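Local coordinates for protein putative glycoside hydrolase (Bacteroides ovatus, PDB 4ONZ) that is of unestablished activity but belongs to a clan of carbohydrate-active enzymes built on the five-bladed beta-propeller fold, at residues 252-256 with 354-358; 272-276 with 302-306. All blocks are in the same frame, centred on the assembly; numbering follows the deposited sequence.

Along the chain the segments come in the order 252-256, 272-276, 302-306 and 354-358, so contact 2 falls wholly between the two halves of contact 1. Their centres lie about 25 Å apart and their nearest atoms about 10 Å, so the two do not touch. They are related through one run of antiparallel strands in the propeller, 245-255, 258-266, 281-288 and 296-299. Contact 1 joins the end of the first of these strands to the C-terminal tail that follows strand 344-350. Contact 2 joins the loop between the second and third to the segment that leaves the fourth for strand 322-330. One thus lays the chain end against a strand, the other brings two surface loops together.

Contact 1 (252-256 with 354-358); sequences AIRTK and KKLKT
I253 and L356 make the apolar heart of the contact between the end of strand 245-255 and the short 3-10 segment of the C-terminal tail. Their side chains cross at about a right angle, with I253 CD1 3.6 Å from L356 CD2. The extended I253 chain, CG1 anti to the backbone N (chi1 -172°), carries its tip to that methyl, while the CB of L356 points away and its CD2 branch turns back; T255 CG2 flanks the same branch more loosely. Backbone closes in beside them: K355 O lies 3.3 Å from T255 CA and accepts the K256 N-H at 2.9 Å between K256 N and K355 O, with a C=O...N angle of 164°. One water donates to both R254 O and L356 O, bridging the two segments next to the leucine. R254 itself leads away to D194. Outward the contact is looser and its lysines are exposed. K256 runs extended over the tail and bends at its last torsion (chi4 -57°), which swings NZ to 2.9 Å from K357 O, tilted out of that carbonyl's plane. T358, poorly ordered, turns toward the strand end but comes no closer than 4.4 Å, OG1 to T255 O. The tail therefore offers carbonyls to the strand end rather than acids: K256 gives it a backbone N-H and an ammonium, and with K354 NZ 6.6 Å from K256 NZ, solvent probably screens the like charges.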
ATOM      1  N   ALA A 252      -3.973   0.080  -7.937  1.00 16.87           N
ATOM      2  CA  ALA A 252      -5.031   0.769  -8.673  1.00 16.78           C
ATOM      3  C   ALA A 252      -5.936  -0.287  -9.288  1.00 17.84           C
ATOM      4  O   ALA A 252      -5.515  -1.430  -9.521  1.00 19.90           O
ATOM      5  CB  ALA A 252      -4.455   1.678  -9.742  1.00 16.18           C
ATOM      6  N   ILE A 253      -7.174   0.084  -9.564  1.00 19.70           N
ATOM      7  CA  ILE A 253      -8.123  -0.886 -10.075  1.00 21.59           C
ATOM      8  C   ILE A 253      -8.970  -0.345 -11.225  1.00 23.63           C
ATOM      9  O   ILE A 253      -9.529   0.751 -11.144  1.00 23.14           O
ATOM     10  CB  ILE A 253      -8.989  -1.433  -8.910  1.00 23.23           C
ATOM     11  CG1 ILE A 253      -9.865  -2.599  -9.371  1.00 24.39           C
ATOM     12  CG2 ILE A 253      -9.835  -0.331  -8.269  1.00 23.25           C
ATOM     13  CD1 ILE A 253     -10.641  -3.246  -8.245  1.00 25.66           C
ATOM     14  N   ARG A 254      -9.034  -1.117 -12.307  1.00 24.79           N
ATOM     15  CA  ARG A 254      -9.872  -0.760 -13.448  1.00 25.87           C
ATOM     16  C   ARG A 254     -11.354  -0.883 -13.071  1.00 26.80           C
ATOM     17  O   ARG A 254     -11.734  -1.780 -12.314  1.00 23.17           O
ATOM     18  CB  ARG A 254      -9.588  -1.651 -14.653  1.00 26.54           C
ATOM     19  CG  ARG A 254      -8.269  -1.393 -15.358  1.00 26.72           C
ATOM     20  CD  ARG A 254      -8.337  -2.003 -16.751  1.00 28.84           C
ATOM     21  NE  ARG A 254      -7.072  -1.940 -17.476  1.00 29.29           N
ATOM     22  CZ  ARG A 254      -6.671  -0.931 -18.250  1.00 29.85           C
ATOM     23  NH1 ARG A 254      -7.421   0.156 -18.417  1.00 29.81           N
ATOM     24  NH2 ARG A 254      -5.497  -1.018 -18.870  1.00 30.87           N
ATOM     25  N   THR A 255     -12.167   0.042 -13.592  1.00 27.46           N
ATOM     26  CA  THR A 255     -13.624   0.055 -13.378  1.00 28.98           C
ATOM     27  C   THR A 255     -14.280   0.450 -14.700  1.00 29.66           C
ATOM     28  O   THR A 255     -13.580   0.807 -15.645  1.00 28.03           O
ATOM     29  CB  THR A 255     -14.063   1.102 -12.324  1.00 29.10           C
ATOM     30  OG1 THR A 255     -13.887   2.427 -12.849  1.00 27.04           O
ATOM     31  CG2 THR A 255     -13.273   0.953 -11.025  1.00 28.18           C
ATOM     32  N   LYS A 256     -15.609   0.403 -14.763  1.00 35.97           N
ATOM     33  CA  LYS A 256     -16.341   0.790 -15.983  1.00 38.07           C
ATOM     34  C   LYS A 256     -16.023   2.223 -16.431  1.00 37.32           C
ATOM     35  O   LYS A 256     -16.034   2.518 -17.625  1.00 36.35           O
ATOM     36  CB  LYS A 256     -17.856   0.713 -15.780  1.00 43.13           C
ATOM     37  CG  LYS A 256     -18.435  -0.657 -15.485  1.00 48.69           C
ATOM     38  CD  LYS A 256     -19.957  -0.570 -15.431  1.00 53.16           C
ATOM     39  CE  LYS A 256     -20.591  -1.852 -14.918  1.00 55.00           C
ATOM     40  NZ  LYS A 256     -20.215  -3.040 -15.729  1.00 57.34           N
ATOM     41  N   LYS A 354     -20.490  -3.791  -8.650  1.00 33.28           N
ATOM     42  CA  LYS A 354     -20.889  -3.831 -10.059  1.00 34.65           C
ATOM     43  C   LYS A 354     -19.937  -3.059 -10.966  1.00 33.11           C
ATOM     44  O   LYS A 354     -19.607  -3.524 -12.058  1.00 31.91           O
ATOM     45  CB  LYS A 354     -22.315  -3.298 -10.230  1.00 39.02           C
ATOM     46  CG  LYS A 354     -22.815  -3.359 -11.663  1.00 43.63           C
ATOM     47  CD  LYS A 354     -24.309  -3.087 -11.755  1.00 48.37           C
ATOM     48  CE  LYS A 354     -24.812  -3.339 -13.166  1.00 49.78           C
ATOM     49  NZ  LYS A 354     -26.293  -3.215 -13.250  1.00 55.88           N
ATOM     50  N   LYS A 355     -19.477  -1.895 -10.506  1.00 33.66           N
ATOM     51  CA  LYS A 355     -18.577  -1.057 -11.315  1.00 32.79           C
ATOM     52  C   LYS A 355     -17.255  -1.718 -11.710  1.00 30.69           C
ATOM     53  O   LYS A 355     -16.595  -1.262 -12.648  1.00 28.55           O
ATOM     54  CB  LYS A 355     -18.313   0.294 -10.640  1.00 33.98           C
ATOM     55  CG  LYS A 355     -17.710   0.225  -9.243  1.00 34.74           C
ATOM     56  CD  LYS A 355     -17.391   1.617  -8.706  1.00 34.90           C
ATOM     57  CE  LYS A 355     -18.612   2.524  -8.577  1.00 34.75           C
ATOM     58  NZ  LYS A 355     -19.606   2.057  -7.572  1.00 35.14           N
ATOM     59  N   LEU A 356     -16.882  -2.790 -11.010  1.00 29.25           N
ATOM     60  CA  LEU A 356     -15.646  -3.519 -11.311  1.00 31.09           C
ATOM     61  C   LEU A 356     -15.730  -4.428 -12.547  1.00 33.15           C
ATOM     62  O   LEU A 356     -14.694  -4.834 -13.075  1.00 32.41           O
ATOM     63  CB  LEU A 356     -15.222  -4.373 -10.115  1.00 29.60           C
ATOM     64  CG  LEU A 356     -15.067  -3.682  -8.763  1.00 30.75           C
ATOM     65  CD1 LEU A 356     -14.570  -4.690  -7.741  1.00 30.44           C
ATOM     66  CD2 LEU A 356     -14.120  -2.492  -8.849  1.00 29.27           C
ATOM     67  N   LYS A 357     -16.939  -4.784 -12.983  1.00 39.28           N
ATOM     68  CA  LYS A 357     -17.117  -5.620 -14.189  1.00 43.12           C
ATOM     69  C   LYS A 357     -16.810  -4.822 -15.455  1.00 48.24           C
ATOM     70  O   LYS A 357     -17.463  -3.813 -15.730  1.00 47.49           O
ATOM     71  CB  LYS A 357     -18.532  -6.209 -14.262  1.00 47.20           C
ATOM     72  CG  LYS A 357     -18.672  -7.608 -13.669  1.00 52.39           C
ATOM     73  CD  LYS A 357     -18.158  -7.731 -12.243  1.00 53.60           C
ATOM     74  CE  LYS A 357     -18.989  -6.931 -11.254  1.00 54.52           C
ATOM     75  NZ  LYS A 357     -18.510  -7.137  -9.862  1.00 53.23           N
ATOM     76  N   THR A 358     -15.816  -5.277 -16.218  1.00 57.12           N
ATOM     77  CA  THR A 358     -15.385  -4.581 -17.431  1.00 64.06           C
ATOM     78  C   THR A 358     -14.692  -5.526 -18.412  1.00 65.20           C
ATOM     79  O   THR A 358     -15.152  -6.640 -18.645  1.00 64.70           O
ATOM     80  CB  THR A 358     -14.420  -3.425 -17.080  1.00 70.38           C
ATOM     81  OG1 THR A 358     -14.164  -2.632 -18.246  1.00 75.98           O
ATOM     82  CG2 THR A 358     -13.092  -3.957 -16.511  1.00 70.36           C
TER
HETATM   83  O   HOH W   1     -12.017  -4.412 -12.939  1.00 27.64           O

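Contact 2 (272-276 with 302-306); sequences GDANY and KPFFA
P303 lies over one face of the Y276 ring, its CG 3.7 Å from the ring centroid and 21° off the normal, a CH-pi contact. The two side chains meet from opposite directions, and the proline CD reaches the phenol end, 3.3 Å from Y276 CZ. N275 CB packs against the opposite face, so the ring is sandwiched, off centre toward its rim, between a residue of its own turn and the proline. The tyrosine edge is turned to a salt bridge: D273 OD2 sits in the ring plane, K302 CD near it. K302 bends at its second torsion (chi2 -68°), then runs straight and crosses the aspartate at about a right angle, placing NZ 2.8 Å from D273 OD2 on that oxygen's syn lone pair. A water accepts from K302 NZ too. D273 OD1 is left to N275: its ND2 donates on the syn side, and its backbone N on the anti side, well out of the carboxylate plane, 2.9 Å from D273 OD1, which makes an Asx turn within the type I turn 273-276. With both oxygens engaged, the carboxylate is probably fixed in rotation. A306 CB approaches the ring obliquely. No helix takes part: P303 and A306 both touch C282 on strand 281-288, F304 and F305 form a classic beta bulge opposite A283, and N267, just after strand 258-266, touches Y276 and accepts from D273 N.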
ATOM      1  N   GLY A 272      -4.404  23.244   5.179  1.00 23.89           N
ATOM      2  CA  GLY A 272      -5.265  22.156   4.712  1.00 22.51           C
ATOM      3  C   GLY A 272      -6.741  22.407   4.905  1.00 23.79           C
ATOM      4  O   GLY A 272      -7.182  23.550   4.926  1.00 23.46           O
ATOM      5  N   ASP A 273      -7.494  21.320   5.071  1.00 21.47           N
ATOM      6  CA  ASP A 273      -8.930  21.376   5.253  1.00 22.56           C
ATOM      7  C   ASP A 273      -9.247  21.248   6.743  1.00 22.38           C
ATOM      8  O   ASP A 273      -9.007  20.198   7.354  1.00 21.03           O
ATOM      9  CB  ASP A 273      -9.583  20.255   4.449  1.00 23.23           C
ATOM     10  CG  ASP A 273     -11.094  20.325   4.437  1.00 26.27           C
ATOM     11  OD1 ASP A 273     -11.696  20.905   5.368  1.00 27.73           O
ATOM     12  OD2 ASP A 273     -11.685  19.779   3.478  1.00 28.63           O
ATOM     13  N   ALA A 274      -9.787  22.326   7.310  1.00 21.02           N
ATOM     14  CA  ALA A 274     -10.138  22.384   8.728  1.00 20.63           C
ATOM     15  C   ALA A 274     -11.157  21.323   9.161  1.00 20.48           C
ATOM     16  O   ALA A 274     -11.326  21.094  10.343  1.00 20.44           O
ATOM     17  CB  ALA A 274     -10.654  23.766   9.079  1.00 21.47           C
ATOM     18  N   ASN A 275     -11.864  20.709   8.216  1.00 22.15           N
ATOM     19  CA  ASN A 275     -12.831  19.659   8.552  1.00 22.97           C
ATOM     20  C   ASN A 275     -12.162  18.357   8.996  1.00 23.78           C
ATOM     21  O   ASN A 275     -12.830  17.462   9.526  1.00 24.70           O
ATOM     22  CB  ASN A 275     -13.734  19.380   7.357  1.00 25.86           C
ATOM     23  CG  ASN A 275     -14.725  20.495   7.102  1.00 26.50           C
ATOM     24  OD1 ASN A 275     -15.734  20.596   7.792  1.00 28.77           O
ATOM     25  ND2 ASN A 275     -14.459  21.319   6.098  1.00 26.66           N
ATOM     26  N   TYR A 276     -10.849  18.252   8.777  1.00 22.47           N
ATOM     27  CA  TYR A 276     -10.093  17.045   9.120  1.00 20.07           C
ATOM     28  C   TYR A 276      -8.905  17.396  10.012  1.00 19.49           C
ATOM     29  O   TYR A 276      -8.428  18.531  10.003  1.00 19.78           O
ATOM     30  CB  TYR A 276      -9.670  16.328   7.824  1.00 19.02           C
ATOM     31  CG  TYR A 276     -10.877  16.064   6.985  1.00 19.65           C
ATOM     32  CD1 TYR A 276     -11.752  15.027   7.307  1.00 20.43           C
ATOM     33  CD2 TYR A 276     -11.205  16.896   5.928  1.00 20.70           C
ATOM     34  CE1 TYR A 276     -12.911  14.820   6.577  1.00 22.01           C
ATOM     35  CE2 TYR A 276     -12.352  16.687   5.185  1.00 22.76           C
ATOM     36  CZ  TYR A 276     -13.198  15.652   5.520  1.00 22.16           C
ATOM     37  OH  TYR A 276     -14.338  15.466   4.789  1.00 27.13           O
ATOM     38  N   LYS A 302     -13.266  15.913  -1.156  1.00 23.71           N
ATOM     39  CA  LYS A 302     -13.302  15.508   0.239  1.00 25.18           C
ATOM     40  C   LYS A 302     -12.938  14.040   0.322  1.00 23.22           C
ATOM     41  O   LYS A 302     -13.236  13.275  -0.605  1.00 22.28           O
ATOM     42  CB  LYS A 302     -14.717  15.697   0.800  1.00 27.36           C
ATOM     43  CG  LYS A 302     -15.216  17.136   0.821  1.00 30.02           C
ATOM     44  CD  LYS A 302     -14.451  17.980   1.818  1.00 31.84           C
ATOM     45  CE  LYS A 302     -15.031  19.385   1.938  1.00 35.44           C
ATOM     46  NZ  LYS A 302     -14.389  20.132   3.060  1.00 34.94           N
ATOM     47  N   PRO A 303     -12.317  13.625   1.435  1.00 22.00           N
ATOM     48  CA  PRO A 303     -11.951  12.221   1.530  1.00 20.05           C
ATOM     49  C   PRO A 303     -13.184  11.317   1.627  1.00 20.94           C
ATOM     50  O   PRO A 303     -14.230  11.747   2.111  1.00 20.25           O
ATOM     51  CB  PRO A 303     -11.092  12.161   2.805  1.00 20.98           C
ATOM     52  CG  PRO A 303     -11.492  13.337   3.621  1.00 21.35           C
ATOM     53  CD  PRO A 303     -12.044  14.371   2.679  1.00 21.56           C
ATOM     54  N   PHE A 304     -13.080  10.099   1.105  1.00 20.01           N
ATOM     55  CA  PHE A 304     -14.191   9.154   1.178  1.00 21.45           C
ATOM     56  C   PHE A 304     -14.080   8.323   2.457  1.00 23.54           C
ATOM     57  O   PHE A 304     -15.027   7.651   2.854  1.00 25.68           O
ATOM     58  CB  PHE A 304     -14.227   8.245  -0.055  1.00 21.14           C
ATOM     59  CG  PHE A 304     -13.192   7.149  -0.047  1.00 18.64           C
ATOM     60  CD1 PHE A 304     -11.914   7.372  -0.523  1.00 18.69           C
ATOM     61  CD2 PHE A 304     -13.515   5.882   0.412  1.00 18.58           C
ATOM     62  CE1 PHE A 304     -10.972   6.356  -0.524  1.00 18.68           C
ATOM     63  CE2 PHE A 304     -12.576   4.871   0.426  1.00 19.78           C
ATOM     64  CZ  PHE A 304     -11.308   5.100  -0.051  1.00 18.30           C
ATOM     65  N   PHE A 305     -12.917   8.362   3.097  1.00 21.38           N
ATOM     66  CA  PHE A 305     -12.696   7.588   4.316  1.00 23.01           C
ATOM     67  C   PHE A 305     -11.771   8.390   5.228  1.00 21.62           C
ATOM     68  O   PHE A 305     -10.681   8.776   4.819  1.00 20.13           O
ATOM     69  CB  PHE A 305     -12.099   6.221   3.963  1.00 21.96           C
ATOM     70  CG  PHE A 305     -12.265   5.188   5.044  1.00 21.30           C
ATOM     71  CD1 PHE A 305     -13.452   4.464   5.151  1.00 22.67           C
ATOM     72  CD2 PHE A 305     -11.252   4.933   5.942  1.00 20.73           C
ATOM     73  CE1 PHE A 305     -13.624   3.510   6.147  1.00 22.22           C
ATOM     74  CE2 PHE A 305     -11.410   3.979   6.944  1.00 21.26           C
ATOM     75  CZ  PHE A 305     -12.599   3.268   7.044  1.00 22.93           C
ATOM     76  N   ALA A 306     -12.224   8.671   6.446  1.00 21.84           N
ATOM     77  CA  ALA A 306     -11.461   9.501   7.380  1.00 21.64           C
ATOM     78  C   ALA A 306     -11.553   8.959   8.806  1.00 21.20           C
ATOM     79  O   ALA A 306     -12.384   8.105   9.084  1.00 22.07           O
ATOM     80  CB  ALA A 306     -11.971  10.925   7.314  1.00 24.17           C
TER
HETATM   81  O   HOH W   2     -15.903  18.570   4.766  1.00 48.00           O